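Local coordinates for protein blood group a-and b-cleaving endo-beta-galactosidase (Streptococcus pneumoniae, PDB 2YGL) that probably binds blood-group-type carbohydrate through the tandem CBM51 modules of a pneumococcal family 98 endo-beta-galactosidase that cleaves blood group A and B antigens, at residues A[32-35]-A[36-40]; A[125-128]-A[129-132]; A[320-323]-A[324-327]. One frame throughout, in Å; residues are numbered along the deposited sequence.

Interaction 1: A[32-35]-A[36-40]; sequences APFT and TGNKG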
# COMPACT_ATOMS: atom_id res chain seq x y z
N ALA A 32 -2.55 29.27 4.87
CA ALA A 32 -3.01 30.65 4.99
C ALA A 32 -3.75 31.06 3.72
O ALA A 32 -3.49 30.52 2.64
CB ALA A 32 -1.82 31.59 5.24
N PRO A 33 -4.70 32.02 3.84
CA PRO A 33 -5.29 32.65 2.66
C PRO A 33 -4.20 33.36 1.86
O PRO A 33 -3.18 33.75 2.43
CB PRO A 33 -6.27 33.67 3.25
CG PRO A 33 -6.55 33.19 4.63
CD PRO A 33 -5.28 32.55 5.09
N PHE A 34 -4.42 33.54 0.55
CA PHE A 34 -3.38 34.10 -0.32
C PHE A 34 -2.92 35.50 0.08
O PHE A 34 -1.73 35.71 0.31
CB PHE A 34 -3.81 34.09 -1.79
CG PHE A 34 -2.75 34.61 -2.74
CD1 PHE A 34 -2.64 35.97 -3.00
CD2 PHE A 34 -1.87 33.73 -3.36
CE1 PHE A 34 -1.67 36.45 -3.88
CE2 PHE A 34 -0.90 34.20 -4.24
CZ PHE A 34 -0.80 35.56 -4.50
N THR A 35 -3.85 36.45 0.16
CA THR A 35 -3.51 37.85 0.37
C THR A 35 -3.01 38.15 1.79
O THR A 35 -1.96 38.79 1.94
CB THR A 35 -4.66 38.80 -0.05
OG1 THR A 35 -4.90 38.65 -1.45
CG2 THR A 35 -4.32 40.26 0.24
N THR A 36 -3.73 37.68 2.80
CA THR A 36 -3.31 37.86 4.20
C THR A 36 -2.01 37.12 4.49
O THR A 36 -1.14 37.64 5.20
CB THR A 36 -4.38 37.38 5.21
OG1 THR A 36 -4.64 35.99 5.01
CG2 THR A 36 -5.67 38.17 5.07
N GLY A 37 -1.88 35.92 3.94
CA GLY A 37 -0.67 35.11 4.10
C GLY A 37 0.56 35.77 3.50
O GLY A 37 1.63 35.74 4.10
N ASN A 38 0.39 36.36 2.31
CA ASN A 38 1.48 37.10 1.66
C ASN A 38 1.91 38.35 2.42
O ASN A 38 3.06 38.77 2.34
CB ASN A 38 1.12 37.44 0.21
CG ASN A 38 1.50 36.34 -0.77
OD1 ASN A 38 2.68 36.14 -1.06
ND2 ASN A 38 0.50 35.62 -1.27
N LYS A 39 0.97 38.94 3.17
CA LYS A 39 1.25 40.11 4.02
C LYS A 39 1.97 39.72 5.31
O LYS A 39 2.50 40.58 6.00
CB LYS A 39 -0.05 40.85 4.36
CG LYS A 39 -0.68 41.60 3.20
CD LYS A 39 -1.98 42.25 3.62
CE LYS A 39 -2.55 43.10 2.49
NZ LYS A 39 -3.87 43.71 2.85
N GLY A 40 1.98 38.43 5.62
CA GLY A 40 2.63 37.94 6.83
C GLY A 40 1.68 37.77 8.01
O GLY A 40 2.10 37.39 9.11

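Interaction 2: A[125-128]-A[129-132]; sequences GFRY and NTQA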
# COMPACT_ATOMS: atom_id res chain seq x y z
N GLY A 125 -21.16 29.29 -9.81
CA GLY A 125 -19.85 29.38 -9.17
C GLY A 125 -19.90 29.71 -7.69
O GLY A 125 -20.85 29.35 -7.00
N PHE A 126 -18.86 30.39 -7.21
CA PHE A 126 -18.77 30.77 -5.80
C PHE A 126 -18.81 32.28 -5.61
O PHE A 126 -18.18 33.03 -6.37
CB PHE A 126 -17.50 30.20 -5.14
CG PHE A 126 -17.52 28.71 -4.99
CD1 PHE A 126 -17.06 27.88 -6.01
CD2 PHE A 126 -17.98 28.12 -3.81
CE1 PHE A 126 -17.08 26.49 -5.87
CE2 PHE A 126 -18.00 26.73 -3.66
CZ PHE A 126 -17.55 25.92 -4.69
N ARG A 127 -19.56 32.71 -4.60
CA ARG A 127 -19.58 34.09 -4.14
C ARG A 127 -19.02 34.14 -2.72
O ARG A 127 -18.71 33.10 -2.14
CB ARG A 127 -21.01 34.66 -4.18
CG ARG A 127 -21.70 34.58 -5.54
CD ARG A 127 -21.10 35.55 -6.55
NE ARG A 127 -21.83 35.53 -7.82
CZ ARG A 127 -21.60 34.68 -8.82
NH1 ARG A 127 -20.65 33.75 -8.72
NH2 ARG A 127 -22.33 34.76 -9.92
N TYR A 128 -18.92 35.35 -2.17
CA TYR A 128 -18.32 35.56 -0.85
C TYR A 128 -19.05 34.77 0.25
O TYR A 128 -18.43 34.35 1.22
CB TYR A 128 -18.32 37.06 -0.49
CG TYR A 128 -19.61 37.53 0.13
CD1 TYR A 128 -20.72 37.83 -0.66
CD2 TYR A 128 -19.73 37.67 1.52
CE1 TYR A 128 -21.91 38.25 -0.10
CE2 TYR A 128 -20.92 38.09 2.09
CZ TYR A 128 -22.01 38.38 1.28
OH TYR A 128 -23.19 38.79 1.84
N ASN A 129 -20.35 34.58 0.08
CA ASN A 129 -21.18 33.89 1.07
C ASN A 129 -21.64 32.50 0.64
O ASN A 129 -22.53 31.92 1.26
CB ASN A 129 -22.38 34.76 1.47
CG ASN A 129 -23.36 34.98 0.32
OD1 ASN A 129 -22.97 35.03 -0.84
ND2 ASN A 129 -24.64 35.13 0.66
N THR A 130 -21.04 31.97 -0.43
CA THR A 130 -21.32 30.60 -0.85
C THR A 130 -20.67 29.63 0.14
O THR A 130 -19.46 29.70 0.39
CB THR A 130 -20.81 30.30 -2.27
OG1 THR A 130 -21.29 31.30 -3.17
CG2 THR A 130 -21.31 28.94 -2.75
N GLN A 131 -21.49 28.75 0.70
CA GLN A 131 -21.02 27.77 1.67
C GLN A 131 -20.06 26.77 1.02
O GLN A 131 -20.15 26.50 -0.18
CB GLN A 131 -22.20 27.06 2.34
CG GLN A 131 -23.07 27.98 3.20
CD GLN A 131 -24.21 27.26 3.89
OE1 GLN A 131 -24.55 26.12 3.55
NE2 GLN A 131 -24.81 27.92 4.88
N ALA A 132 -19.14 26.24 1.83
CA ALA A 132 -18.07 25.37 1.33
C ALA A 132 -18.58 24.06 0.73
O ALA A 132 -19.57 23.50 1.19
CB ALA A 132 -17.08 25.07 2.45
O HOH W 1 -17.43 30.78 -1.24

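Interaction 3: A[320-323]-A[324-327]; sequences EIPK and DTQT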
# COMPACT_ATOMS: atom_id res chain seq x y z
N GLU A 320 -4.15 -14.32 0.81
CA GLU A 320 -5.11 -13.91 1.83
C GLU A 320 -5.71 -15.12 2.51
O GLU A 320 -6.07 -16.10 1.85
CB GLU A 320 -6.24 -13.07 1.21
CG GLU A 320 -5.84 -11.65 0.83
CD GLU A 320 -7.02 -10.82 0.32
OE1 GLU A 320 -8.08 -11.39 -0.02
OE2 GLU A 320 -6.89 -9.58 0.26
N ILE A 321 -5.82 -15.06 3.83
CA ILE A 321 -6.50 -16.10 4.60
C ILE A 321 -7.94 -15.65 4.82
O ILE A 321 -8.17 -14.55 5.33
CB ILE A 321 -5.81 -16.35 5.97
CG1 ILE A 321 -4.30 -16.61 5.81
CG2 ILE A 321 -6.50 -17.47 6.74
CD1 ILE A 321 -3.93 -17.76 4.88
N PRO A 322 -8.92 -16.48 4.41
CA PRO A 322 -10.32 -16.10 4.56
C PRO A 322 -10.71 -15.86 6.02
O PRO A 322 -10.23 -16.56 6.91
CB PRO A 322 -11.08 -17.31 4.00
CG PRO A 322 -10.11 -17.99 3.10
CD PRO A 322 -8.79 -17.80 3.77
N LYS A 323 -11.57 -14.87 6.24
CA LYS A 323 -12.11 -14.57 7.56
C LYS A 323 -12.67 -15.83 8.22
O LYS A 323 -13.27 -16.67 7.54
CB LYS A 323 -13.20 -13.49 7.44
CG LYS A 323 -13.80 -13.00 8.76
CD LYS A 323 -14.87 -11.95 8.50
CE LYS A 323 -15.76 -11.73 9.72
NZ LYS A 323 -16.72 -12.84 9.95
N ASP A 324 -12.44 -15.96 9.53
CA ASP A 324 -12.93 -17.07 10.36
C ASP A 324 -12.29 -18.45 10.07
O ASP A 324 -12.89 -19.49 10.38
CB ASP A 324 -14.46 -17.17 10.32
CG ASP A 324 -15.15 -15.92 10.87
OD1 ASP A 324 -14.61 -15.29 11.81
OD2 ASP A 324 -16.23 -15.57 10.36
N THR A 325 -11.08 -18.46 9.51
CA THR A 325 -10.35 -19.71 9.25
C THR A 325 -9.95 -20.38 10.57
O THR A 325 -9.42 -19.72 11.47
CB THR A 325 -9.11 -19.47 8.35
OG1 THR A 325 -9.53 -19.02 7.06
CG2 THR A 325 -8.29 -20.75 8.18
N GLN A 326 -10.21 -21.68 10.66
CA GLN A 326 -9.91 -22.45 11.87
C GLN A 326 -8.56 -23.16 11.77
O GLN A 326 -7.81 -23.24 12.75
CB GLN A 326 -11.01 -23.49 12.13
CG GLN A 326 -12.42 -22.91 12.28
CD GLN A 326 -12.50 -21.86 13.38
OE1 GLN A 326 -12.59 -20.66 13.10
NE2 GLN A 326 -12.47 -22.30 14.62
N THR A 327 -8.26 -23.67 10.57
CA THR A 327 -7.10 -24.52 10.34
C THR A 327 -6.37 -24.10 9.07
O THR A 327 -6.98 -23.88 8.02
CB THR A 327 -7.53 -26.00 10.24
OG1 THR A 327 -8.20 -26.39 11.44
CG2 THR A 327 -6.34 -26.92 10.01

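Interaction 1: A[32-35]-A[36-40]
Asn38 lays the nitrogen of its side-chain amide over the ring of Phe34, one turn earlier in the helix 34-39. ND2 sits 3.3 Å above the ring plane of Phe34, over its centre, while ring and amide planes are turned 55° apart. The same ND2 donates to the carbonyl oxygen of Phe34 itself (Asn38 ND2 to Phe34 O, 2.7 Å), and it comes from above the carbonyl plane. The backbone N of Asn38 reaches that oxygen from the other face, at 3.0 Å from Phe34 O. Two N-H groups of one residue thus grip a single acceptor, which fixes the amide's place over the aromatic face. The ring is carried there by a chi1 of -178°, with CG of Phe34 opposite its own N and next to its carbonyl carbon.

Pro33 touches Thr36 with its ring carbons, Pro33 CB lying 3.3 Å from Thr36 OG1, and its carbonyl takes the N-H of Gly37 (Gly37 N to Pro33 O, 2.9 Å). Ala32 packs its methyl on CA of Gly37. The backbone series continues with Lys39 N to Thr35 O at 3.2 Å, and the extended Lys39 runs alongside Thr35, its CE 4.0 Å from Thr35 CG2.

Further out, Asn38 ND2 has another acceptor in Thr27 O, His19 meets the Phe34 ring at an angle, and Thr35 OG1 bonds to Glu160. Pro33 at the N-cap and Gly40, with positive phi in a Schellman motif, bracket a short helix in the first CBM51 module.

Interaction 2: A[125-128]-A[129-132]
Thr130 turns its hydroxyl back onto the first residue of the turn: OG1 lies 2.7 Å from Arg127 N and accepts its N-H almost straight, at 165°. A chi1 of -51° sets OG1 next to the threonine's own N and opposite its carbonyl carbon, which sends the methyl the other way. That methyl, CG2, rests 3.6 Å from CD2 of Phe126, the two side chains crossing at about a right angle. The branches of one threonine therefore divide the work, one polar and one apolar. Phe126 also brings the edge of its ring near Gln131 O, and its backbone is hydrogen-bonded to Val103.

At the tip, Tyr128 and Asn129 form a stacked pair. Both place CG between the backbone N and the carbonyl carbon, and this folds the phenol back over the asparagine. CB of Asn129 stands 3.6 Å from the ring centroid of Tyr128, a CH-pi contact over the face, and the Asn129 amide is turned only 13° from the plane of the Tyr128 ring. Both residues also touch a crystal neighbour, which may influence these conformations.

The end of Arg127 leads away from the turn; NH1 bonds to Glu124 O and only weakly to Phe126 O. The carbonyl of Arg127 closes the turn: its O accepts from Thr130 N at 3.1 Å, from above the carbonyl plane. A water donates to both Arg127 O and Thr130 O, at 2.8 Å from each. Arg127 packs on Val102, a ligand of the bound calcium ion. This is a type I beta turn, Arg127 to Thr130, in the loop joining strands 113-117 and 133-138 of the N-terminal module.

Interaction 3: A[320-323]-A[324-327]
Thr325 and Pro322 close a type II beta turn that connects strands 315-320 and 327-334 in the second CBM51 module. The hydroxyl does most of the closing: Thr325 OG1 donates to Pro322 O at 2.6 Å, tilted from the carbonyl plane. The backbone bond of the turn, Thr325 N to Pro322 O at 3.3 Å, is weak, so the side chain reinforces it on the same acceptor. Chi1 of -64° swings OG1 beside the backbone N of Thr325, and both donors can then face that oxygen.

The inner side is packed. Ile321 crosses Thr325 at about a right angle, its CG2 lying 3.4 Å from Thr325 OG1. Beyond them, Ile321 reaches Val262 and Phe265 of strand 262-271, while Thr325 and Pro322 both touch Ala292.

The outer side belongs to Lys323 and Asp324, the two exposed central residues of the turn. Asp324 has a positive phi of 69°, as the third position of a type II turn requires. Their side chains run side by side, and a salt bridge joins their ends; Lys323 also touches a crystal neighbour. Lys323 stays extended until chi4, where a bend of -74° returns NZ to the carboxylate. The approach is on the syn side but out of the carboxylate plane, Lys323 NZ to Asp324 OD2 being 2.8 Å.

How the interactions relate
Interactions 1 and 2 belong to the first CBM51 module, their centres about 20 Å apart and without touching; the centre of interaction 3, in the second module, is about 55 Å from that of interaction 1 and 51 Å from that of interaction 2. All are local and partly buried, the buried residues being Ala32, Pro33 and Phe34, then Gly125 and Phe126, then Ile321 and Thr325. Interaction 1 is a short helix, whereas both turns join a strand of a five-stranded sheet to one of a six-stranded sheet. Each turn ends in a threonine whose hydroxyl accepts from a backbone N-H in 125-132 but donates to a carbonyl in 320-327. Their exposed tips differ: an aromatic-amide stack against a salt bridge.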